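Local coordinates for protein cellulose hydrolase (Bacillus licheniformis, PDB 4YZT) that hydrolyses internal beta-1,4-glucosidic bonds of cellulose as a three-module family 5 endoglucanase, here with cellotetraose bound, at residues L199-D204 with T221-S226; F441-S446 with V530-T535; A342-K347 with M426-Y431. All coordinates share one frame; numbering follows the deposited sequence. Where two conformers were deposited one is given.

Interaction 1: L199-D204 with T221-S226. With BGC (beta-D-glucopyranose), chain B.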
loop_
_atom_site.group_PDB
_atom_site.type_symbol
_atom_site.label_atom_id
_atom_site.label_comp_id
_atom_site.label_asym_id
_atom_site.label_seq_id
_atom_site.Cartn_x
_atom_site.Cartn_y
_atom_site.Cartn_z
ATOM N N LEU A 199 -19.932 -5.378 4.381
ATOM C CA LEU A 199 -19.033 -6.149 5.236
ATOM C C LEU A 199 -17.590 -6.103 4.740
ATOM O O LEU A 199 -17.337 -6.265 3.550
ATOM C CB LEU A 199 -19.491 -7.607 5.329
ATOM C CG LEU A 199 -20.735 -7.758 6.195
ATOM C CD1 LEU A 199 -21.374 -9.133 6.007
ATOM C CD2 LEU A 199 -20.354 -7.518 7.649
ATOM N N GLU A 200 -16.671 -5.864 5.673
ATOM C CA GLU A 200 -15.232 -5.890 5.423
ATOM C C GLU A 200 -14.758 -4.861 4.393
ATOM O O GLU A 200 -13.661 -5.002 3.851
ATOM C CB GLU A 200 -14.803 -7.309 4.993
ATOM C CG GLU A 200 -15.073 -8.359 6.063
ATOM C CD GLU A 200 -14.479 -9.724 5.740
ATOM O OE1 GLU A 200 -14.312 -10.045 4.545
ATOM O OE2 GLU A 200 -14.179 -10.481 6.687
ATOM N N ASP A 201 -15.566 -3.816 4.163
ATOM C CA ASP A 201 -15.308 -2.830 3.115
ATOM C C ASP A 201 -15.003 -3.533 1.798
ATOM O O ASP A 201 -14.178 -3.083 1.014
ATOM C CB ASP A 201 -14.150 -1.894 3.504
ATOM C CG ASP A 201 -14.568 -0.842 4.525
ATOM O OD1 ASP A 201 -15.722 -0.366 4.462
ATOM O OD2 ASP A 201 -13.746 -0.500 5.399
ATOM N N ASN A 202 -15.666 -4.658 1.569
ATOM C CA ASN A 202 -15.355 -5.482 0.414
ATOM C C ASN A 202 -16.232 -5.105 -0.780
ATOM O O ASN A 202 -17.428 -4.839 -0.642
ATOM C CB ASN A 202 -15.496 -6.972 0.773
ATOM C CG ASN A 202 -15.360 -7.883 -0.432
ATOM O OD1 ASN A 202 -16.337 -8.141 -1.131
ATOM N ND2 ASN A 202 -14.150 -8.380 -0.677
ATOM N N LYS A 203 -15.619 -5.086 -1.955
ATOM C CA LYS A 203 -16.286 -4.659 -3.180
ATOM C C LYS A 203 -17.460 -5.575 -3.561
ATOM O O LYS A 203 -18.495 -5.120 -4.043
ATOM C CB LYS A 203 -15.244 -4.590 -4.294
ATOM C CG LYS A 203 -15.744 -4.807 -5.686
ATOM C CD LYS A 203 -14.588 -5.238 -6.564
ATOM C CE LYS A 203 -14.378 -6.744 -6.512
ATOM N NZ LYS A 203 -15.309 -7.475 -7.426
ATOM N N ASP A 204 -17.318 -6.870 -3.316
ATOM C CA ASP A 204 -18.383 -7.788 -3.696
ATOM C C ASP A 204 -19.549 -7.700 -2.720
ATOM O O ASP A 204 -20.705 -7.835 -3.120
ATOM C CB ASP A 204 -17.839 -9.212 -3.800
ATOM C CG ASP A 204 -16.874 -9.368 -4.959
ATOM O OD1 ASP A 204 -17.186 -8.863 -6.058
ATOM O OD2 ASP A 204 -15.791 -9.961 -4.772
ATOM N N THR A 221 -17.995 3.133 -0.106
ATOM C CA THR A 221 -16.579 2.814 -0.033
ATOM C C THR A 221 -16.307 1.321 -0.141
ATOM O O THR A 221 -17.161 0.489 0.169
ATOM C CB THR A 221 -15.955 3.352 1.284
ATOM O OG1 THR A 221 -14.519 3.381 1.177
ATOM C CG2 THR A 221 -16.399 2.517 2.491
ATOM N N TYR A 222 -15.113 1.006 -0.622
ATOM C CA TYR A 222 -14.535 -0.332 -0.528
ATOM C C TYR A 222 -13.022 -0.160 -0.457
ATOM O O TYR A 222 -12.498 0.951 -0.665
ATOM C CB TYR A 222 -14.952 -1.222 -1.714
ATOM C CG TYR A 222 -14.483 -0.755 -3.076
ATOM C CD1 TYR A 222 -13.319 -1.262 -3.643
ATOM C CD2 TYR A 222 -15.212 0.182 -3.805
ATOM C CE1 TYR A 222 -12.885 -0.834 -4.887
ATOM C CE2 TYR A 222 -14.784 0.614 -5.063
ATOM C CZ TYR A 222 -13.618 0.101 -5.595
ATOM O OH TYR A 222 -13.179 0.510 -6.836
ATOM N N HIS A 223 -12.325 -1.246 -0.134
ATOM C CA HIS A 223 -10.867 -1.262 -0.181
ATOM C C HIS A 223 -10.437 -2.208 -1.296
ATOM O O HIS A 223 -11.151 -3.168 -1.627
ATOM C CB HIS A 223 -10.271 -1.709 1.161
ATOM C CG HIS A 223 -10.614 -0.802 2.305
ATOM N ND1 HIS A 223 -10.286 -1.101 3.610
ATOM C CD2 HIS A 223 -11.239 0.402 2.336
ATOM C CE1 HIS A 223 -10.703 -0.121 4.400
ATOM N NE2 HIS A 223 -11.292 0.798 3.650
ATOM N N TYR A 224 -9.268 -1.957 -1.869
ATOM C CA TYR A 224 -8.807 -2.804 -2.964
ATOM C C TYR A 224 -7.354 -3.171 -2.798
ATOM O O TYR A 224 -6.494 -2.289 -2.824
ATOM C CB TYR A 224 -9.004 -2.103 -4.310
ATOM C CG TYR A 224 -8.814 -3.025 -5.494
ATOM C CD1 TYR A 224 -9.842 -3.870 -5.905
ATOM C CD2 TYR A 224 -7.606 -3.071 -6.190
ATOM C CE1 TYR A 224 -9.681 -4.733 -6.987
ATOM C CE2 TYR A 224 -7.436 -3.923 -7.283
ATOM C CZ TYR A 224 -8.481 -4.754 -7.673
ATOM O OH TYR A 224 -8.339 -5.611 -8.747
ATOM N N TYR A 225 -7.090 -4.466 -2.655
ATOM C CA TYR A 225 -5.725 -4.967 -2.482
ATOM C C TYR A 225 -5.474 -6.224 -3.322
ATOM O O TYR A 225 -4.815 -7.162 -2.863
ATOM C CB TYR A 225 -5.459 -5.287 -1.014
ATOM C CG TYR A 225 -5.265 -4.109 -0.074
ATOM C CD1 TYR A 225 -4.161 -3.254 -0.198
ATOM C CD2 TYR A 225 -6.158 -3.884 0.977
ATOM C CE1 TYR A 225 -3.966 -2.201 0.685
ATOM C CE2 TYR A 225 -5.967 -2.835 1.872
ATOM C CZ TYR A 225 -4.869 -2.004 1.722
ATOM O OH TYR A 225 -4.682 -0.965 2.612
ATOM N N SER A 226 -6.002 -6.255 -4.544
ATOM C CA SER A 226 -5.834 -7.427 -5.399
ATOM C C SER A 226 -4.787 -7.226 -6.483
ATOM O O SER A 226 -4.650 -6.137 -7.034
ATOM C CB SER A 226 -7.170 -7.806 -6.034
ATOM O OG SER A 226 -8.084 -8.172 -5.019
HETATM C C2 BGC B . -6.943 -2.273 7.227
HETATM C C3 BGC B . -5.606 -1.693 7.528
HETATM C C4 BGC B . -4.530 -2.655 7.286
HETATM C C5 BGC B . -4.606 -3.124 5.832
HETATM C C6 BGC B . -3.510 -4.050 5.379
HETATM C C1 BGC B . -6.836 -2.740 5.801
HETATM O O1 BGC B . -8.038 -2.982 5.134
HETATM O O2 BGC B . -8.002 -1.265 7.278
HETATM O O3 BGC B . -5.531 -1.125 8.911
HETATM O O4 BGC B . -3.244 -2.003 7.584
HETATM O O5 BGC B . -5.884 -3.817 5.670
HETATM O O6 BGC B . -3.664 -5.267 6.091
HETATM O O HOH W 1 -17.808 -2.135 1.017
HETATM O O HOH W 2 -12.939 -5.179 -2.224
#

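Interaction 2: F441-S446 with V530-T535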
loop_
_atom_site.group_PDB
_atom_site.type_symbol
_atom_site.label_atom_id
_atom_site.label_comp_id
_atom_site.label_asym_id
_atom_site.label_seq_id
_atom_site.Cartn_x
_atom_site.Cartn_y
_atom_site.Cartn_z
ATOM N N PHE A 441 23.497 -23.929 8.419
ATOM C CA PHE A 441 23.210 -23.600 9.809
ATOM C C PHE A 441 22.552 -24.785 10.493
ATOM O O PHE A 441 21.751 -25.485 9.888
ATOM C CB PHE A 441 22.302 -22.370 9.905
ATOM C CG PHE A 441 22.924 -21.118 9.361
ATOM C CD1 PHE A 441 22.911 -20.859 7.990
ATOM C CD2 PHE A 441 23.518 -20.200 10.214
ATOM C CE1 PHE A 441 23.490 -19.708 7.486
ATOM C CE2 PHE A 441 24.094 -19.045 9.714
ATOM C CZ PHE A 441 24.075 -18.797 8.353
ATOM N N THR A 442 22.889 -25.010 11.753
ATOM C CA THR A 442 22.239 -26.058 12.522
ATOM C C THR A 442 21.413 -25.393 13.603
ATOM O O THR A 442 21.896 -24.506 14.309
ATOM C CB THR A 442 23.253 -27.035 13.122
ATOM O OG1 THR A 442 23.970 -27.673 12.060
ATOM C CG2 THR A 442 22.559 -28.115 13.981
ATOM N N ILE A 443 20.154 -25.798 13.695
ATOM C CA ILE A 443 19.238 -25.260 14.685
ATOM C C ILE A 443 18.755 -26.370 15.620
ATOM O O ILE A 443 18.358 -27.446 15.170
ATOM C CB ILE A 443 18.044 -24.577 14.008
ATOM C CG1 ILE A 443 18.529 -23.315 13.286
ATOM C CG2 ILE A 443 16.955 -24.245 15.020
ATOM C CD1 ILE A 443 17.439 -22.478 12.722
ATOM N N SER A 444 18.816 -26.103 16.919
ATOM C CA SER A 444 18.221 -26.973 17.916
ATOM C C SER A 444 16.765 -26.561 18.135
ATOM O O SER A 444 16.479 -25.396 18.447
ATOM C CB SER A 444 19.014 -26.909 19.214
ATOM O OG SER A 444 18.314 -27.554 20.261
ATOM N N GLN A 445 15.849 -27.512 17.966
ATOM C CA GLN A 445 14.408 -27.225 18.045
ATOM C C GLN A 445 13.979 -26.657 19.395
ATOM O O GLN A 445 13.056 -25.843 19.478
ATOM C CB GLN A 445 13.590 -28.485 17.769
ATOM C CG GLN A 445 13.821 -29.113 16.415
ATOM C CD GLN A 445 12.983 -30.363 16.217
ATOM O OE1 GLN A 445 13.411 -31.472 16.547
ATOM N NE2 GLN A 445 11.791 -30.194 15.661
ATOM N N SER A 446 14.645 -27.104 20.451
ATOM C CA SER A 446 14.317 -26.673 21.802
ATOM C C SER A 446 14.968 -25.338 22.136
ATOM O O SER A 446 14.682 -24.739 23.172
ATOM C CB SER A 446 14.753 -27.730 22.815
ATOM O OG SER A 446 16.150 -27.947 22.738
ATOM N N VAL A 530 20.744 -21.859 1.078
ATOM C CA VAL A 530 21.128 -22.048 2.471
ATOM C C VAL A 530 20.507 -23.325 3.004
ATOM O O VAL A 530 19.288 -23.517 2.905
ATOM C CB VAL A 530 20.680 -20.866 3.371
ATOM C CG1 VAL A 530 21.089 -21.118 4.824
ATOM C CG2 VAL A 530 21.255 -19.546 2.857
ATOM N N LYS A 531 21.338 -24.189 3.575
ATOM C CA LYS A 531 20.856 -25.435 4.162
ATOM C C LYS A 531 20.694 -25.271 5.661
ATOM O O LYS A 531 21.539 -24.677 6.318
ATOM C CB LYS A 531 21.810 -26.590 3.833
ATOM C CG LYS A 531 21.823 -26.917 2.346
ATOM C CD LYS A 531 22.516 -28.221 2.037
ATOM C CE LYS A 531 22.337 -28.573 0.564
ATOM N NZ LYS A 531 20.898 -28.762 0.196
ATOM N N VAL A 532 19.593 -25.777 6.202
ATOM C CA VAL A 532 19.379 -25.693 7.638
ATOM C C VAL A 532 19.195 -27.098 8.209
ATOM O O VAL A 532 18.264 -27.816 7.831
ATOM C CB VAL A 532 18.164 -24.796 7.978
ATOM C CG1 VAL A 532 17.880 -24.808 9.467
ATOM C CG2 VAL A 532 18.411 -23.360 7.490
ATOM N N LYS A 533 20.112 -27.486 9.092
ATOM C CA LYS A 533 20.066 -28.784 9.754
ATOM C C LYS A 533 19.293 -28.689 11.068
ATOM O O LYS A 533 19.374 -27.687 11.782
ATOM C CB LYS A 533 21.481 -29.313 10.021
ATOM C CG LYS A 533 22.417 -29.281 8.826
ATOM C CD LYS A 533 21.909 -30.136 7.685
ATOM C CE LYS A 533 22.826 -30.019 6.479
ATOM N NZ LYS A 533 22.210 -30.565 5.233
ATOM N N ILE A 534 18.551 -29.742 11.386
ATOM C CA ILE A 534 17.723 -29.770 12.583
ATOM C C ILE A 534 18.234 -30.794 13.597
ATOM O O ILE A 534 18.472 -31.950 13.249
ATOM C CB ILE A 534 16.247 -30.088 12.222
ATOM C CG1 ILE A 534 15.645 -28.942 11.414
ATOM C CG2 ILE A 534 15.422 -30.339 13.471
ATOM C CD1 ILE A 534 15.814 -27.592 12.085
ATOM N N THR A 535 18.426 -30.362 14.842
ATOM C CA THR A 535 18.707 -31.275 15.952
ATOM C C THR A 535 17.633 -31.094 17.026
ATOM O O THR A 535 16.888 -30.116 16.976
ATOM C CB THR A 535 20.085 -31.019 16.574
ATOM O OG1 THR A 535 20.152 -29.660 17.020
ATOM C CG2 THR A 535 21.193 -31.297 15.573
#

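Interaction 3: A342-K347 with M426-Y431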
loop_
_atom_site.group_PDB
_atom_site.type_symbol
_atom_site.label_atom_id
_atom_site.label_comp_id
_atom_site.label_asym_id
_atom_site.label_seq_id
_atom_site.Cartn_x
_atom_site.Cartn_y
_atom_site.Cartn_z
ATOM N N ALA A 342 13.270 -0.778 -15.135
ATOM C CA ALA A 342 13.481 0.356 -14.247
ATOM C C ALA A 342 14.792 0.202 -13.489
ATOM O O ALA A 342 15.390 1.184 -13.056
ATOM C CB ALA A 342 12.317 0.499 -13.276
ATOM N N ASP A 343 15.214 -1.045 -13.303
ATOM C CA ASP A 343 16.512 -1.352 -12.712
ATOM C C ASP A 343 17.363 -2.102 -13.719
ATOM O O ASP A 343 17.009 -3.205 -14.143
ATOM C CB ASP A 343 16.352 -2.187 -11.443
ATOM C CG ASP A 343 16.108 -1.344 -10.205
ATOM O OD1 ASP A 343 16.651 -0.220 -10.107
ATOM O OD2 ASP A 343 15.377 -1.819 -9.311
ATOM N N LEU A 344 18.489 -1.515 -14.106
ATOM C CA LEU A 344 19.377 -2.178 -15.045
ATOM C C LEU A 344 20.572 -2.788 -14.304
ATOM O O LEU A 344 21.395 -2.060 -13.750
ATOM C CB LEU A 344 19.841 -1.196 -16.119
ATOM C CG LEU A 344 20.815 -1.769 -17.144
ATOM C CD1 LEU A 344 20.136 -2.931 -17.858
ATOM C CD2 LEU A 344 21.243 -0.692 -18.129
ATOM N N PHE A 345 20.646 -4.121 -14.293
ATOM C CA PHE A 345 21.727 -4.853 -13.632
ATOM C C PHE A 345 22.841 -5.225 -14.614
ATOM O O PHE A 345 22.599 -5.890 -15.620
ATOM C CB PHE A 345 21.193 -6.130 -12.969
ATOM C CG PHE A 345 20.313 -5.884 -11.774
ATOM C CD1 PHE A 345 20.857 -5.806 -10.497
ATOM C CD2 PHE A 345 18.943 -5.741 -11.921
ATOM C CE1 PHE A 345 20.035 -5.592 -9.385
ATOM C CE2 PHE A 345 18.126 -5.521 -10.818
ATOM C CZ PHE A 345 18.670 -5.454 -9.556
ATOM N N ILE A 346 24.060 -4.788 -14.323
ATOM C CA ILE A 346 25.213 -5.133 -15.146
ATOM C C ILE A 346 26.213 -5.900 -14.276
ATOM O O ILE A 346 26.605 -5.426 -13.210
ATOM C CB ILE A 346 25.867 -3.860 -15.765
ATOM C CG1 ILE A 346 24.925 -3.240 -16.800
ATOM C CG2 ILE A 346 27.210 -4.187 -16.412
ATOM C CD1 ILE A 346 25.290 -1.843 -17.187
ATOM N N LYS A 347 26.617 -7.086 -14.719
ATOM C CA LYS A 347 27.513 -7.893 -13.907
ATOM C C LYS A 347 28.952 -7.442 -14.086
ATOM O O LYS A 347 29.388 -7.148 -15.203
ATOM C CB LYS A 347 27.385 -9.373 -14.257
ATOM C CG LYS A 347 28.199 -10.295 -13.361
ATOM C CD LYS A 347 27.746 -11.726 -13.520
ATOM C CE LYS A 347 28.528 -12.666 -12.618
ATOM N NZ LYS A 347 28.086 -14.071 -12.796
ATOM N N MET A 426 15.747 5.339 -14.003
ATOM C CA MET A 426 16.349 4.014 -14.136
ATOM C C MET A 426 17.675 3.920 -13.378
ATOM O O MET A 426 18.603 4.680 -13.653
ATOM C CB MET A 426 16.570 3.683 -15.616
ATOM C CG MET A 426 17.045 2.263 -15.891
ATOM S SD MET A 426 17.327 1.966 -17.650
ATOM C CE MET A 426 18.873 2.811 -17.887
ATOM N N ASP A 427 17.767 2.991 -12.428
ATOM C CA ASP A 427 19.022 2.770 -11.719
ATOM C C ASP A 427 19.938 1.899 -12.565
ATOM O O ASP A 427 19.501 0.887 -13.118
ATOM C CB ASP A 427 18.789 2.102 -10.363
ATOM C CG ASP A 427 18.252 3.055 -9.309
ATOM O OD1 ASP A 427 17.962 4.228 -9.616
ATOM O OD2 ASP A 427 18.110 2.611 -8.153
ATOM N N ILE A 428 21.196 2.316 -12.692
ATOM C CA ILE A 428 22.206 1.490 -13.331
ATOM C C ILE A 428 23.012 0.831 -12.210
ATOM O O ILE A 428 23.720 1.505 -11.479
ATOM C CB ILE A 428 23.122 2.308 -14.249
ATOM C CG1 ILE A 428 22.293 3.102 -15.262
ATOM C CG2 ILE A 428 24.149 1.390 -14.919
ATOM C CD1 ILE A 428 22.442 2.652 -16.693
ATOM N N ILE A 429 22.885 -0.483 -12.079
ATOM C CA ILE A 429 23.402 -1.194 -10.922
ATOM C C ILE A 429 24.509 -2.171 -11.293
ATOM O O ILE A 429 24.291 -3.094 -12.081
ATOM C CB ILE A 429 22.280 -1.985 -10.214
ATOM C CG1 ILE A 429 21.088 -1.074 -9.901
ATOM C CG2 ILE A 429 22.817 -2.666 -8.959
ATOM C CD1 ILE A 429 19.860 -1.830 -9.380
ATOM N N LEU A 430 25.695 -1.972 -10.726
ATOM C CA LEU A 430 26.761 -2.952 -10.857
ATOM C C LEU A 430 26.615 -4.044 -9.803
ATOM O O LEU A 430 26.483 -3.745 -8.618
ATOM C CB LEU A 430 28.131 -2.280 -10.718
ATOM C CG LEU A 430 29.383 -3.127 -10.983
ATOM C CD1 LEU A 430 29.441 -3.556 -12.444
ATOM C CD2 LEU A 430 30.647 -2.345 -10.608
ATOM N N TYR A 431 26.637 -5.303 -10.220
ATOM C CA TYR A 431 26.547 -6.398 -9.251
ATOM C C TYR A 431 27.577 -7.468 -9.526
ATOM O O TYR A 431 28.210 -7.484 -10.591
ATOM C CB TYR A 431 25.148 -7.026 -9.233
ATOM C CG TYR A 431 24.897 -8.066 -10.306
ATOM C CD1 TYR A 431 24.488 -7.689 -11.578
ATOM C CD2 TYR A 431 25.053 -9.422 -10.043
ATOM C CE1 TYR A 431 24.249 -8.628 -12.558
ATOM C CE2 TYR A 431 24.820 -10.372 -11.022
ATOM C CZ TYR A 431 24.410 -9.967 -12.274
ATOM O OH TYR A 431 24.180 -10.907 -13.246
HETATM O O HOH W 3 24.688 -13.590 -12.767
#

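Interaction 1: L199-D204 with T221-S226
D201 and H223 meet at the C-terminal mouth of the (beta/alpha)8 barrel of glycoside hydrolase family 5, within the beta-alpha-beta unit of strand 194-196, helix 203-208 and strand 218-224. The D201 side chain lies over one face of the imidazole: its CB sits 3.8 Å from the centroid of the H223 ring, only 3° off the ring normal, a CH-pi contact. Beyond CB the carboxylate slants across the ring, the two planes 46° apart, and D201 OD2 comes within 3.2 Å of H223 CE1. No hydrogen bond joins that oxygen to the ring, however; OD2 instead accepts a hydrogen bond from the backbone N of E162. The backbones are tied separately, H223 N donating to D201 O in the carbonyl plane at 2.9 Å. CG of H223 stands anti to its own carbonyl carbon, which carries the ring up beside the sugar, where H223 ND1 is also hydrogen-bonded to OE2 of E162, another residue of the glycan pocket. Y222 turns differently: with CG between the backbone N and the carbonyl carbon (chi1 63°), its ring reaches K203 CB, 3.9 Å from Y222 CD1, and packs against helix 243-261. Two waters also link the segments, one bridging N202 O and T221 O, the other K203 N and H223 O. N202 is the N-cap of helix 203-208, its OD1 accepting from E205 N and more weakly from D204 N. At the pocket itself, ND1 of H223 lies 3.3 Å from O1 of the glucose, a weak hydrogen bond at the edge of the imidazole.

Interaction 2: F441-S446 with V530-T535
F441 to S444 pairs in parallel with V532 to T535, joining edge strand 440-444 to strand 527-535 in the four-stranded mixed sheet of the C-terminal beta module. The ladder consists of five backbone hydrogen bonds that alternate in direction. F441 N gives to K531 O and K533 N to F441 O, the latter at 2.7 Å; I443 N then gives to K533 O and T535 N to I443 O, and Q445 N closes the series on T535 O. CA-H...O contacts run between them, such as V532 CA to F441 O at 3.3 Å. Apolar contacts gather on the face bearing F441, I443, V532 and I534. There V530 CG1 meets the edge of the F441 ring, 3.7 Å from F441 CD1, while the ring also packs on L452 and I454 of strand 452-457. Farther along, I443 CD1 reaches V532 CG1 at 4.0 Å, and Q445 folds over the strand end at about a right angle to I534, its CG 3.6 Å from I534 CG2. The other face mixes polar groups and methyls: T442 OG1 lies against CB of K533, and T442 CG2 meets T535 CG2 at 3.8 Å. S444 OG is hydrogen-bonded to O of the terminal P536. With OG1 between its backbone N and carbonyl carbon (chi1 58°), T535 turns its hydroxyl back to I443, and OG1 donates a weak 3.4 Å bond to I443 O.

Interaction 3: A342-K347 with M426-Y431
Y431 and K347 cross obliquely where the two strands end, the lysine chain passing over one face of the phenol. K347 CG lies 4.3 Å from the centroid of the Y431 ring, 24° off its normal, in a CH-pi contact, and K347 CB is 3.6 Å from Y431 CZ. The tyrosine's chi1 of 83° sets CG between its backbone N and carbonyl carbon and swings the ring across to strand 338-347. Fully extended, the lysine carries NZ on to a salt bridge with D433, while a water in the plane of the ring lies 2.8 Å from Y431 OH. Without the phenol, as with an alanine here, the K347 chain would probably lose the ring face it lies on, and a gap would open beside F345 CB. F345 and I429 lie side by side, I429 CD1 over one face of the F345 ring, offset toward its rim, 3.8 Å from F345 CE1. On the same face of the sheet D343 and D427 point the same way, their carboxylate planes 44° apart; K280 NZ of the barrel forms salt bridges to D343 OD1 and D427 OD2, and D427 OD1 is also hydrogen-bonded to Q413 NE2. On the other face L344 CD2 runs alongside I428 CD1 at 3.8 Å, and I346 CD1 packs on I428 CG2. Between the two faces, five backbone bonds alternate. Such pairing of first and last strands is the parallel element of the immunoglobulin-like beta-sandwich of the X2 carbohydrate-binding module.

Overall arrangement
The three contacts lie in separate parts of the chain and share no strand or helix. Interaction 1 is buried in the catalytic barrel and serves a ligand pocket, so polar groups, waters and an imidazole dominate it. Interactions 2 and 3 are both parallel strand pairs with strands about 30° apart, but 3 is the more buried, between inner strands, one face apolar (L344, I346, I428, L430), the other mixing aromatic and aliphatic groups with charges, whereas 2 lies at a sheet edge, near the C-terminus, and has exposed residues. Nearest atoms of 2 and 3 are about 17 Å apart, those of 1 and 3 about 19 Å; interaction 3 nevertheless reaches the barrel through K280.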